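5-oxoprolinase subunit A (PDB 2DFA) probably catalyses the ATP-coupled cleavage of 5-oxoproline to L-glutamate, as the PxpA subunit of a complex with PxpB and PxpC. Local coordinates at residues M1-N6 and D218-H223; P26-A31 and H55-G60; P140-P145 and R159-A164. All blocks are in the same frame, centred on the assembly; numbering follows the deposited sequence.

In the fold
All three contacts pair neighbouring strands of one curled parallel sheet. Across it the strands run 58-62, 30-34, 2-9, 219-222, 160-164 and 141-143, with 246-247 also beside 2-9. Contact 1 is therefore in the middle, with contact 2 on one flank and contact 3 on the other. Its centre is about 11 Å from each of theirs, and the centres of those two are about 17 Å apart. Along the chain, contact 2 closes before contact 3 opens, and both are nested in the loop closed by contact 1. Asp4 hydrogen-bonds to the hydroxyls of Ser29 and Ser30 in contact 2, and Asp218 to Leu162 of contact 3. The barrel-like fold sets the first strand beside late ones.

Contact 1. Residues M1-N6 and D218-H223; sequences MKVDLN and DTLCIH
Strand 2-6 runs parallel to strand 219-222, with axes 4.5 Å apart at 25°, and pairs Asp4 with Thr219, Leu5 with Leu220 and Asn6 with Cys221. The pairing joins the first strand of the barrel-like parallel sheet to a late one. Four backbone bonds connect them; in one, Leu220 N gives to Asp4 O at 2.7 Å.

The polar face is organised by Thr219 OG1. It donates to Asp4 OD1 at 2.6 Å, on the lone pair turned away from OD2. It also accepts from Asn6 ND2 at 2.8 Å, close to the amide plane and nearly straight at 169°. Asn6 CG sits between its backbone N and carbonyl carbon (chi1 85°), which brings ND2 to Thr219; the two side chains cross at about a right angle. ND2 also gives to Glu163, while OD1 takes bonds from Asn32 and Lys109. An alanine here would probably leave Thr219 OG1 without its donor and Glu163, Asn32 and Lys109 each short of a partner.

The other face is apolar and is backed by helices 189-201 and 229-241. There Val3 CG2 approaches Leu220 CG at 4.0 Å, and Leu5 CD2 meets Leu220 CD1 at 3.8 Å.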
ATOM      1  N   MET A   1      36.487 -10.482 -27.103  1.00 59.57           N
ATOM      2  CA  MET A   1      35.326  -9.547 -27.049  1.00 60.02           C
ATOM      3  C   MET A   1      34.603  -9.700 -25.712  1.00 57.98           C
ATOM      4  O   MET A   1      34.697 -10.747 -25.065  1.00 56.74           O
ATOM      5  CB  MET A   1      34.369  -9.840 -28.207  1.00 62.73           C
ATOM      6  CG  MET A   1      33.260  -8.814 -28.375  1.00 66.93           C
ATOM      7  SD  MET A   1      32.348  -9.045 -29.913  1.00 71.42           S
ATOM      8  CE  MET A   1      33.286  -7.986 -31.027  1.00 70.21           C
ATOM      9  N   LYS A   2      33.880  -8.661 -25.299  1.00 56.02           N
ATOM     10  CA  LYS A   2      33.169  -8.703 -24.023  1.00 52.99           C
ATOM     11  C   LYS A   2      31.696  -8.317 -24.125  1.00 50.30           C
ATOM     12  O   LYS A   2      31.277  -7.637 -25.059  1.00 48.30           O
ATOM     13  CB  LYS A   2      33.864  -7.786 -23.012  1.00 54.57           C
ATOM     14  CG  LYS A   2      33.633  -6.305 -23.246  1.00 57.97           C
ATOM     15  CD  LYS A   2      34.533  -5.463 -22.353  1.00 60.80           C
ATOM     16  CE  LYS A   2      34.093  -4.003 -22.323  1.00 62.93           C
ATOM     17  NZ  LYS A   2      32.823  -3.818 -21.553  1.00 63.17           N
ATOM     18  N   VAL A   3      30.914  -8.765 -23.152  1.00 47.29           N
ATOM     19  CA  VAL A   3      29.491  -8.461 -23.123  1.00 45.08           C
ATOM     20  C   VAL A   3      28.985  -8.539 -21.693  1.00 44.04           C
ATOM     21  O   VAL A   3      29.538  -9.261 -20.860  1.00 44.50           O
ATOM     22  CB  VAL A   3      28.682  -9.450 -24.002  1.00 43.07           C
ATOM     23  CG1 VAL A   3      28.719 -10.837 -23.400  1.00 43.38           C
ATOM     24  CG2 VAL A   3      27.238  -8.969 -24.147  1.00 43.82           C
ATOM     25  N   ASP A   4      27.931  -7.788 -21.406  1.00 42.24           N
ATOM     26  CA  ASP A   4      27.355  -7.795 -20.077  1.00 41.02           C
ATOM     27  C   ASP A   4      26.122  -8.693 -20.047  1.00 39.95           C
ATOM     28  O   ASP A   4      25.330  -8.714 -20.989  1.00 40.17           O
ATOM     29  CB  ASP A   4      26.981  -6.368 -19.657  1.00 41.05           C
ATOM     30  CG  ASP A   4      26.201  -6.326 -18.351  1.00 43.79           C
ATOM     31  OD1 ASP A   4      24.962  -6.502 -18.386  1.00 45.62           O
ATOM     32  OD2 ASP A   4      26.827  -6.131 -17.292  1.00 42.10           O
ATOM     33  N   LEU A   5      25.989  -9.453 -18.969  1.00 39.82           N
ATOM     34  CA  LEU A   5      24.848 -10.332 -18.770  1.00 41.27           C
ATOM     35  C   LEU A   5      24.068  -9.725 -17.613  1.00 40.34           C
ATOM     36  O   LEU A   5      24.603  -9.588 -16.513  1.00 39.46           O
ATOM     37  CB  LEU A   5      25.315 -11.742 -18.396  1.00 42.13           C
ATOM     38  CG  LEU A   5      25.223 -12.825 -19.475  1.00 45.77           C
ATOM     39  CD1 LEU A   5      23.764 -13.192 -19.703  1.00 47.01           C
ATOM     40  CD2 LEU A   5      25.864 -12.333 -20.760  1.00 44.53           C
ATOM     41  N   ASN A   6      22.813  -9.353 -17.856  1.00 40.12           N
ATOM     42  CA  ASN A   6      22.010  -8.752 -16.801  1.00 39.29           C
ATOM     43  C   ASN A   6      20.738  -9.537 -16.503  1.00 37.77           C
ATOM     44  O   ASN A   6      20.188 -10.222 -17.367  1.00 38.27           O
ATOM     45  CB  ASN A   6      21.657  -7.302 -17.161  1.00 40.79           C
ATOM     46  CG  ASN A   6      20.413  -7.191 -18.029  1.00 42.79           C
ATOM     47  OD1 ASN A   6      19.288  -7.321 -17.542  1.00 41.00           O
ATOM     48  ND2 ASN A   6      20.613  -6.957 -19.321  1.00 45.14           N
ATOM     49  N   ASP A 218      24.960  -4.781 -26.159  1.00 47.53           N
ATOM     50  CA  ASP A 218      25.904  -4.256 -25.179  1.00 44.32           C
ATOM     51  C   ASP A 218      25.662  -5.104 -23.937  1.00 42.29           C
ATOM     52  O   ASP A 218      26.577  -5.397 -23.167  1.00 40.42           O
ATOM     53  CB  ASP A 218      25.624  -2.781 -24.870  1.00 46.28           C
ATOM     54  CG  ASP A 218      25.905  -1.870 -26.052  1.00 47.94           C
ATOM     55  OD1 ASP A 218      26.872  -2.144 -26.797  1.00 49.79           O
ATOM     56  OD2 ASP A 218      25.175  -0.871 -26.228  1.00 45.66           O
ATOM     57  N   THR A 219      24.409  -5.511 -23.763  1.00 40.38           N
ATOM     58  CA  THR A 219      24.032  -6.342 -22.631  1.00 38.97           C
ATOM     59  C   THR A 219      22.971  -7.353 -23.062  1.00 37.90           C
ATOM     60  O   THR A 219      22.157  -7.076 -23.941  1.00 38.81           O
ATOM     61  CB  THR A 219      23.488  -5.478 -21.454  1.00 38.46           C
ATOM     62  OG1 THR A 219      23.192  -6.324 -20.335  1.00 38.51           O
ATOM     63  CG2 THR A 219      22.229  -4.736 -21.873  1.00 36.19           C
ATOM     64  N   LEU A 220      23.006  -8.528 -22.447  1.00 38.46           N
ATOM     65  CA  LEU A 220      22.055  -9.595 -22.738  1.00 39.66           C
ATOM     66  C   LEU A 220      21.161  -9.813 -21.520  1.00 41.67           C
ATOM     67  O   LEU A 220      21.654 -10.085 -20.426  1.00 40.20           O
ATOM     68  CB  LEU A 220      22.798 -10.896 -23.048  1.00 39.28           C
ATOM     69  CG  LEU A 220      23.721 -10.916 -24.272  1.00 41.30           C
ATOM     70  CD1 LEU A 220      24.462 -12.248 -24.325  1.00 41.38           C
ATOM     71  CD2 LEU A 220      22.904 -10.704 -25.534  1.00 40.07           C
ATOM     72  N   CYS A 221      19.849  -9.706 -21.713  1.00 44.83           N
ATOM     73  CA  CYS A 221      18.907  -9.893 -20.612  1.00 49.44           C
ATOM     74  C   CYS A 221      18.538 -11.353 -20.393  1.00 51.75           C
ATOM     75  O   CYS A 221      18.267 -12.084 -21.343  1.00 53.45           O
ATOM     76  CB  CYS A 221      17.628  -9.093 -20.858  1.00 51.95           C
ATOM     77  SG  CYS A 221      16.353  -9.328 -19.581  1.00 56.74           S
ATOM     78  N   ILE A 222      18.528 -11.765 -19.130  1.00 55.06           N
ATOM     79  CA  ILE A 222      18.174 -13.130 -18.758  1.00 58.05           C
ATOM     80  C   ILE A 222      16.944 -13.097 -17.854  1.00 60.18           C
ATOM     81  O   ILE A 222      16.878 -12.295 -16.921  1.00 59.28           O
ATOM     82  CB  ILE A 222      19.315 -13.820 -17.987  1.00 58.91           C
ATOM     83  CG1 ILE A 222      20.609 -13.764 -18.803  1.00 59.61           C
ATOM     84  CG2 ILE A 222      18.933 -15.259 -17.674  1.00 59.77           C
ATOM     85  CD1 ILE A 222      20.483 -14.331 -20.206  1.00 59.25           C
ATOM     86  N   HIS A 223      15.974 -13.963 -18.135  1.00 63.19           N
ATOM     87  CA  HIS A 223      14.748 -14.033 -17.343  1.00 65.56           C
ATOM     88  C   HIS A 223      15.039 -14.101 -15.846  1.00 65.83           C
ATOM     89  O   HIS A 223      14.422 -13.392 -15.050  1.00 65.86           O
ATOM     90  CB  HIS A 223      13.923 -15.255 -17.758  1.00 68.38           C
ATOM     91  CG  HIS A 223      12.822 -14.943 -18.724  1.00 71.43           C
ATOM     92  ND1 HIS A 223      13.028 -14.226 -19.884  1.00 72.71           N
ATOM     93  CD2 HIS A 223      11.505 -15.255 -18.703  1.00 72.55           C
ATOM     94  CE1 HIS A 223      11.884 -14.110 -20.535  1.00 72.96           C
ATOM     95  NE2 HIS A 223      10.944 -14.725 -19.840  1.00 73.55           N
TER

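Contact 2. Residues P26-A31 and H55-G60; sequences PLVSSA and HGVAVG
Val57 lays CG1 against Ser30 and Ala31. This methyl is anti to the backbone N (chi1 176°), which turns it to the start of strand 30-31. It touches Ala31 N at 3.7 Å and Ala31 CB at 3.9 Å. Val28 CG2 meets the same Val57 CG1 at a slant, 4.2 Å apart. Val57 CG2 instead approaches Val28 O, at 3.7 Å. Val57 rests on Ala52 of helix 42-54 as well. Ser30 OG lies beside Ala58 CB at 3.5 Å, on the same face of the sheet, and hydrogen-bonds to Asp4. At the outer end, Pro26 CB comes obliquely to the ring of His55, 3.7 Å from CD2. His55 ND1 bonds to Leu51 O in the last turn of helix 42-54.

The backbones join in parallel, Ser30 beside Ala58 and Ala31 beside Val59. Ala58 O takes the N-H of Ala31 at 2.8 Å, and Ala31 O takes that of Gly60. Ser29 O is gripped twice, by Ala58 N at 3.0 Å and by a water. The same water donates to Gly56 O, so it bridges the segments just before the strands pair.

Gly56, at positive phi, closes helix 42-54 with a Schellman motif. The chain then enters the next strand, completing a beta-alpha-beta unit of the barrel-like sheet.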
ATOM      1  N   PRO A  26      25.692 -15.281  -9.185  1.00 45.88           N
ATOM      2  CA  PRO A  26      27.027 -15.770  -9.543  1.00 47.49           C
ATOM      3  C   PRO A  26      27.217 -15.973 -11.050  1.00 48.03           C
ATOM      4  O   PRO A  26      28.320 -16.275 -11.509  1.00 48.40           O
ATOM      5  CB  PRO A  26      27.132 -17.075  -8.757  1.00 47.62           C
ATOM      6  CG  PRO A  26      25.717 -17.572  -8.756  1.00 47.96           C
ATOM      7  CD  PRO A  26      24.927 -16.311  -8.459  1.00 46.60           C
ATOM      8  N   LEU A  27      26.144 -15.788 -11.815  1.00 46.77           N
ATOM      9  CA  LEU A  27      26.194 -15.975 -13.262  1.00 45.47           C
ATOM     10  C   LEU A  27      26.169 -14.686 -14.087  1.00 44.49           C
ATOM     11  O   LEU A  27      26.648 -14.664 -15.223  1.00 44.41           O
ATOM     12  CB  LEU A  27      25.023 -16.854 -13.703  1.00 45.90           C
ATOM     13  CG  LEU A  27      24.820 -18.179 -12.965  1.00 47.76           C
ATOM     14  CD1 LEU A  27      23.513 -18.813 -13.416  1.00 47.67           C
ATOM     15  CD2 LEU A  27      25.996 -19.108 -13.230  1.00 47.14           C
ATOM     16  N   VAL A  28      25.611 -13.615 -13.530  1.00 41.91           N
ATOM     17  CA  VAL A  28      25.509 -12.359 -14.273  1.00 40.10           C
ATOM     18  C   VAL A  28      26.552 -11.325 -13.883  1.00 38.95           C
ATOM     19  O   VAL A  28      27.181 -11.437 -12.832  1.00 41.09           O
ATOM     20  CB  VAL A  28      24.103 -11.736 -14.093  1.00 41.63           C
ATOM     21  CG1 VAL A  28      23.037 -12.728 -14.533  1.00 41.60           C
ATOM     22  CG2 VAL A  28      23.884 -11.349 -12.644  1.00 40.27           C
ATOM     23  N   SER A  29      26.740 -10.320 -14.733  1.00 36.98           N
ATOM     24  CA  SER A  29      27.693  -9.262 -14.432  1.00 36.23           C
ATOM     25  C   SER A  29      26.981  -8.011 -13.921  1.00 35.36           C
ATOM     26  O   SER A  29      27.595  -7.179 -13.268  1.00 33.48           O
ATOM     27  CB  SER A  29      28.558  -8.924 -15.658  1.00 36.13           C
ATOM     28  OG  SER A  29      27.772  -8.577 -16.784  1.00 38.06           O
ATOM     29  N   SER A  30      25.687  -7.880 -14.217  1.00 35.88           N
ATOM     30  CA  SER A  30      24.910  -6.731 -13.747  1.00 34.71           C
ATOM     31  C   SER A  30      23.515  -7.195 -13.335  1.00 34.13           C
ATOM     32  O   SER A  30      23.002  -8.184 -13.854  1.00 32.82           O
ATOM     33  CB  SER A  30      24.789  -5.640 -14.827  1.00 34.83           C
ATOM     34  OG  SER A  30      26.024  -4.987 -15.075  0.50 36.16           O
ATOM     35  N   ALA A  31      22.913  -6.485 -12.387  1.00 32.22           N
ATOM     36  CA  ALA A  31      21.575  -6.831 -11.920  1.00 29.68           C
ATOM     37  C   ALA A  31      20.714  -5.572 -11.876  1.00 29.19           C
ATOM     38  O   ALA A  31      21.216  -4.475 -11.628  1.00 28.29           O
ATOM     39  CB  ALA A  31      21.653  -7.458 -10.540  1.00 29.55           C
ATOM     40  N   HIS A  55      29.131 -10.900  -4.639  1.00 43.07           N
ATOM     41  CA  HIS A  55      29.456 -11.556  -5.902  1.00 43.12           C
ATOM     42  C   HIS A  55      30.070 -10.643  -6.954  1.00 41.91           C
ATOM     43  O   HIS A  55      30.249 -11.052  -8.101  1.00 42.18           O
ATOM     44  CB  HIS A  55      28.216 -12.238  -6.486  1.00 45.23           C
ATOM     45  CG  HIS A  55      27.794 -13.461  -5.737  1.00 48.32           C
ATOM     46  ND1 HIS A  55      27.076 -13.405  -4.561  1.00 49.49           N
ATOM     47  CD2 HIS A  55      28.030 -14.774  -5.972  1.00 49.32           C
ATOM     48  CE1 HIS A  55      26.887 -14.630  -4.104  1.00 50.14           C
ATOM     49  NE2 HIS A  55      27.456 -15.480  -4.942  1.00 52.01           N
ATOM     50  N   GLY A  56      30.390  -9.411  -6.573  1.00 40.82           N
ATOM     51  CA  GLY A  56      30.985  -8.479  -7.516  1.00 39.74           C
ATOM     52  C   GLY A  56      30.108  -8.175  -8.721  1.00 39.65           C
ATOM     53  O   GLY A  56      30.610  -7.997  -9.834  1.00 38.22           O
ATOM     54  N   VAL A  57      28.798  -8.115  -8.496  1.00 38.11           N
ATOM     55  CA  VAL A  57      27.828  -7.825  -9.553  1.00 36.63           C
ATOM     56  C   VAL A  57      27.484  -6.332  -9.529  1.00 36.99           C
ATOM     57  O   VAL A  57      27.275  -5.757  -8.459  1.00 34.47           O
ATOM     58  CB  VAL A  57      26.530  -8.641  -9.338  1.00 38.46           C
ATOM     59  CG1 VAL A  57      25.484  -8.256 -10.377  1.00 36.14           C
ATOM     60  CG2 VAL A  57      26.837 -10.137  -9.421  1.00 37.43           C
ATOM     61  N   ALA A  58      27.438  -5.709 -10.703  1.00 36.16           N
ATOM     62  CA  ALA A  58      27.116  -4.285 -10.805  1.00 35.59           C
ATOM     63  C   ALA A  58      25.618  -4.112 -10.583  1.00 34.50           C
ATOM     64  O   ALA A  58      24.820  -4.866 -11.126  1.00 35.50           O
ATOM     65  CB  ALA A  58      27.500  -3.751 -12.176  1.00 33.11           C
ATOM     66  N   VAL A  59      25.238  -3.106  -9.804  1.00 34.15           N
ATOM     67  CA  VAL A  59      23.825  -2.887  -9.515  1.00 31.58           C
ATOM     68  C   VAL A  59      23.233  -1.665 -10.203  1.00 31.34           C
ATOM     69  O   VAL A  59      23.805  -0.577 -10.171  1.00 32.21           O
ATOM     70  CB  VAL A  59      23.605  -2.767  -7.986  1.00 32.70           C
ATOM     71  CG1 VAL A  59      22.149  -2.398  -7.679  1.00 30.04           C
ATOM     72  CG2 VAL A  59      23.974  -4.082  -7.317  1.00 30.64           C
ATOM     73  N   GLY A  60      22.075  -1.860 -10.826  1.00 30.14           N
ATOM     74  CA  GLY A  60      21.386  -0.772 -11.494  1.00 29.57           C
ATOM     75  C   GLY A  60      19.962  -0.727 -10.960  1.00 30.49           C
ATOM     76  O   GLY A  60      19.501  -1.695 -10.350  1.00 28.95           O
TER
HETATM   77  O   HOH W   1      30.158  -7.121 -12.639  1.00 41.49           O

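Contact 3. Residues P140-P145 and R159-A164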
ATOM      1  N   PRO A 140      24.103   5.528 -17.278  1.00 33.42           N
ATOM      2  CA  PRO A 140      23.684   4.955 -18.559  1.00 34.72           C
ATOM      3  C   PRO A 140      22.268   4.394 -18.432  1.00 34.23           C
ATOM      4  O   PRO A 140      21.884   3.895 -17.377  1.00 34.91           O
ATOM      5  CB  PRO A 140      24.718   3.862 -18.804  1.00 33.96           C
ATOM      6  CG  PRO A 140      25.053   3.414 -17.425  1.00 36.55           C
ATOM      7  CD  PRO A 140      25.154   4.706 -16.653  1.00 34.60           C
ATOM      8  N   LEU A 141      21.497   4.501 -19.501  1.00 33.33           N
ATOM      9  CA  LEU A 141      20.135   3.991 -19.509  1.00 34.75           C
ATOM     10  C   LEU A 141      20.088   2.812 -20.465  1.00 35.42           C
ATOM     11  O   LEU A 141      20.529   2.917 -21.610  1.00 37.34           O
ATOM     12  CB  LEU A 141      19.165   5.087 -19.970  1.00 35.64           C
ATOM     13  CG  LEU A 141      17.662   4.791 -19.954  1.00 38.16           C
ATOM     14  CD1 LEU A 141      17.228   4.368 -18.550  1.00 36.38           C
ATOM     15  CD2 LEU A 141      16.902   6.035 -20.400  1.00 36.11           C
ATOM     16  N   VAL A 142      19.586   1.682 -19.980  1.00 35.07           N
ATOM     17  CA  VAL A 142      19.461   0.477 -20.792  1.00 35.38           C
ATOM     18  C   VAL A 142      18.168   0.602 -21.591  1.00 37.44           C
ATOM     19  O   VAL A 142      17.102   0.854 -21.025  1.00 37.54           O
ATOM     20  CB  VAL A 142      19.406  -0.787 -19.898  1.00 35.71           C
ATOM     21  CG1 VAL A 142      19.164  -2.034 -20.745  1.00 34.48           C
ATOM     22  CG2 VAL A 142      20.707  -0.916 -19.129  1.00 34.34           C
ATOM     23  N   VAL A 143      18.262   0.430 -22.905  1.00 37.19           N
ATOM     24  CA  VAL A 143      17.089   0.563 -23.759  1.00 40.77           C
ATOM     25  C   VAL A 143      16.978  -0.527 -24.813  1.00 43.06           C
ATOM     26  O   VAL A 143      17.913  -1.297 -25.039  1.00 43.46           O
ATOM     27  CB  VAL A 143      17.095   1.915 -24.508  1.00 40.00           C
ATOM     28  CG1 VAL A 143      17.419   3.047 -23.554  1.00 39.40           C
ATOM     29  CG2 VAL A 143      18.109   1.874 -25.641  1.00 40.42           C
ATOM     30  N   LEU A 144      15.813  -0.582 -25.450  1.00 46.46           N
ATOM     31  CA  LEU A 144      15.567  -1.532 -26.527  1.00 48.38           C
ATOM     32  C   LEU A 144      15.924  -0.777 -27.797  1.00 48.14           C
ATOM     33  O   LEU A 144      15.368   0.286 -28.072  1.00 47.08           O
ATOM     34  CB  LEU A 144      14.095  -1.945 -26.574  1.00 50.17           C
ATOM     35  CG  LEU A 144      13.773  -3.364 -26.101  1.00 52.68           C
ATOM     36  CD1 LEU A 144      12.297  -3.656 -26.342  1.00 54.55           C
ATOM     37  CD2 LEU A 144      14.635  -4.362 -26.858  1.00 53.72           C
ATOM     38  N   PRO A 145      16.866  -1.311 -28.584  1.00 49.24           N
ATOM     39  CA  PRO A 145      17.271  -0.644 -29.826  1.00 49.18           C
ATOM     40  C   PRO A 145      16.141  -0.489 -30.842  1.00 48.30           C
ATOM     41  O   PRO A 145      15.269  -1.354 -30.957  1.00 48.27           O
ATOM     42  CB  PRO A 145      18.409  -1.530 -30.334  1.00 48.70           C
ATOM     43  CG  PRO A 145      18.016  -2.893 -29.832  1.00 48.80           C
ATOM     44  CD  PRO A 145      17.567  -2.597 -28.422  1.00 49.32           C
ATOM     45  N   ARG A 159      23.814   8.604 -21.949  1.00 39.79           N
ATOM     46  CA  ARG A 159      24.559   7.524 -22.577  1.00 40.02           C
ATOM     47  C   ARG A 159      23.557   6.377 -22.625  1.00 40.42           C
ATOM     48  O   ARG A 159      22.873   6.109 -21.631  1.00 39.69           O
ATOM     49  CB  ARG A 159      25.749   7.112 -21.718  1.00 40.07           C
ATOM     50  CG  ARG A 159      26.358   5.783 -22.130  1.00 42.71           C
ATOM     51  CD  ARG A 159      27.406   5.326 -21.130  1.00 44.11           C
ATOM     52  NE  ARG A 159      27.829   3.954 -21.388  1.00 44.53           N
ATOM     53  CZ  ARG A 159      28.451   3.187 -20.499  1.00 46.08           C
ATOM     54  NH1 ARG A 159      28.725   3.661 -19.292  1.00 45.37           N
ATOM     55  NH2 ARG A 159      28.781   1.940 -20.811  1.00 43.40           N
ATOM     56  N   VAL A 160      23.462   5.702 -23.765  1.00 39.66           N
ATOM     57  CA  VAL A 160      22.520   4.595 -23.893  1.00 40.69           C
ATOM     58  C   VAL A 160      23.221   3.252 -24.051  1.00 41.06           C
ATOM     59  O   VAL A 160      24.269   3.158 -24.683  1.00 40.29           O
ATOM     60  CB  VAL A 160      21.566   4.817 -25.089  1.00 41.41           C
ATOM     61  CG1 VAL A 160      20.799   6.116 -24.906  0.50 41.52           C
ATOM     62  CG2 VAL A 160      22.352   4.830 -26.389  0.50 40.97           C
ATOM     63  N   VAL A 161      22.630   2.219 -23.460  1.00 39.86           N
ATOM     64  CA  VAL A 161      23.161   0.861 -23.517  1.00 40.72           C
ATOM     65  C   VAL A 161      22.127  -0.023 -24.207  1.00 40.39           C
ATOM     66  O   VAL A 161      20.986  -0.116 -23.753  1.00 40.22           O
ATOM     67  CB  VAL A 161      23.428   0.307 -22.096  1.00 40.79           C
ATOM     68  CG1 VAL A 161      23.968  -1.105 -22.182  1.00 39.66           C
ATOM     69  CG2 VAL A 161      24.408   1.207 -21.361  1.00 40.64           C
ATOM     70  N   LEU A 162      22.528  -0.670 -25.300  1.00 40.32           N
ATOM     71  CA  LEU A 162      21.622  -1.524 -26.062  1.00 39.87           C
ATOM     72  C   LEU A 162      21.474  -2.937 -25.522  1.00 40.16           C
ATOM     73  O   LEU A 162      22.450  -3.670 -25.360  1.00 39.57           O
ATOM     74  CB  LEU A 162      22.063  -1.572 -27.527  1.00 42.11           C
ATOM     75  CG  LEU A 162      22.154  -0.198 -28.198  1.00 43.35           C
ATOM     76  CD1 LEU A 162      22.469  -0.371 -29.679  1.00 46.04           C
ATOM     77  CD2 LEU A 162      20.833   0.549 -28.022  1.00 44.83           C
ATOM     78  N   GLU A 163      20.228  -3.318 -25.263  1.00 39.53           N
ATOM     79  CA  GLU A 163      19.909  -4.629 -24.721  1.00 39.90           C
ATOM     80  C   GLU A 163      19.366  -5.592 -25.771  1.00 39.33           C
ATOM     81  O   GLU A 163      18.618  -5.200 -26.667  1.00 39.50           O
ATOM     82  CB  GLU A 163      18.896  -4.469 -23.585  1.00 42.13           C
ATOM     83  CG  GLU A 163      18.381  -5.759 -22.999  1.00 45.22           C
ATOM     84  CD  GLU A 163      17.568  -5.526 -21.737  1.00 47.58           C
ATOM     85  OE1 GLU A 163      16.608  -4.725 -21.778  1.00 47.21           O
ATOM     86  OE2 GLU A 163      17.893  -6.148 -20.704  1.00 47.17           O
ATOM     87  N   ALA A 164      19.761  -6.856 -25.653  1.00 39.33           N
ATOM     88  CA  ALA A 164      19.311  -7.905 -26.563  1.00 40.12           C
ATOM     89  C   ALA A 164      18.776  -9.036 -25.696  1.00 40.25           C
ATOM     90  O   ALA A 164      19.189  -9.191 -24.542  1.00 40.78           O
ATOM     91  CB  ALA A 164      20.475  -8.398 -27.433  1.00 39.87           C
TER
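A beta-alpha-beta unit brings these two strands together: strand 141-143 leads into helix 148-155, and strand 160-164 returns beside the first. Pro140 and Arg159 meet at the start, and the strands then run parallel with axes 4.6 Å apart at 34°. Leu141 pairs with Val160, Val142 with Val161 and Val143 with Leu162. Four backbone hydrogen bonds form the ladder, from Leu141 N to Arg159 O at one end to Glu163 N and Val143 O at the other.

Arg159 is extended from CG to NE and lies alongside Pro140, pointing the same way. Pro140 CB sits over one face of the guanidinium, 4.0 Å from NE, while NH2 bonds to Phe250 O. The same CB meets Val161 CG2 at 3.7 Å.

On the face of Leu141, Val143 and Leu162, Leu162 CD2 is 3.9 Å from Val143 CG2. In the loop after the strand, Pro145 CB touches Leu162 CD2 too, at 3.9 Å. Pro145 also sets its CD 3.3 Å from Glu163 O, just past the last ladder bond.

Val142, on the other face with Val161, touches Glu163. With chi1 at 175° the Glu163 side chain leaves the strand extended, which carries the carboxylate past Val142 CG1, 3.9 Å from Glu163 OE1. Glu163 CB is 3.8 Å from the same methyl, Val142 CG1. OE2 forms a salt bridge with Lys109.

Glu163 is the next-to-last residue of strand 160-164, at the C-terminal end of the parallel sheet, where beta/alpha barrel enzymes usually carry their active site.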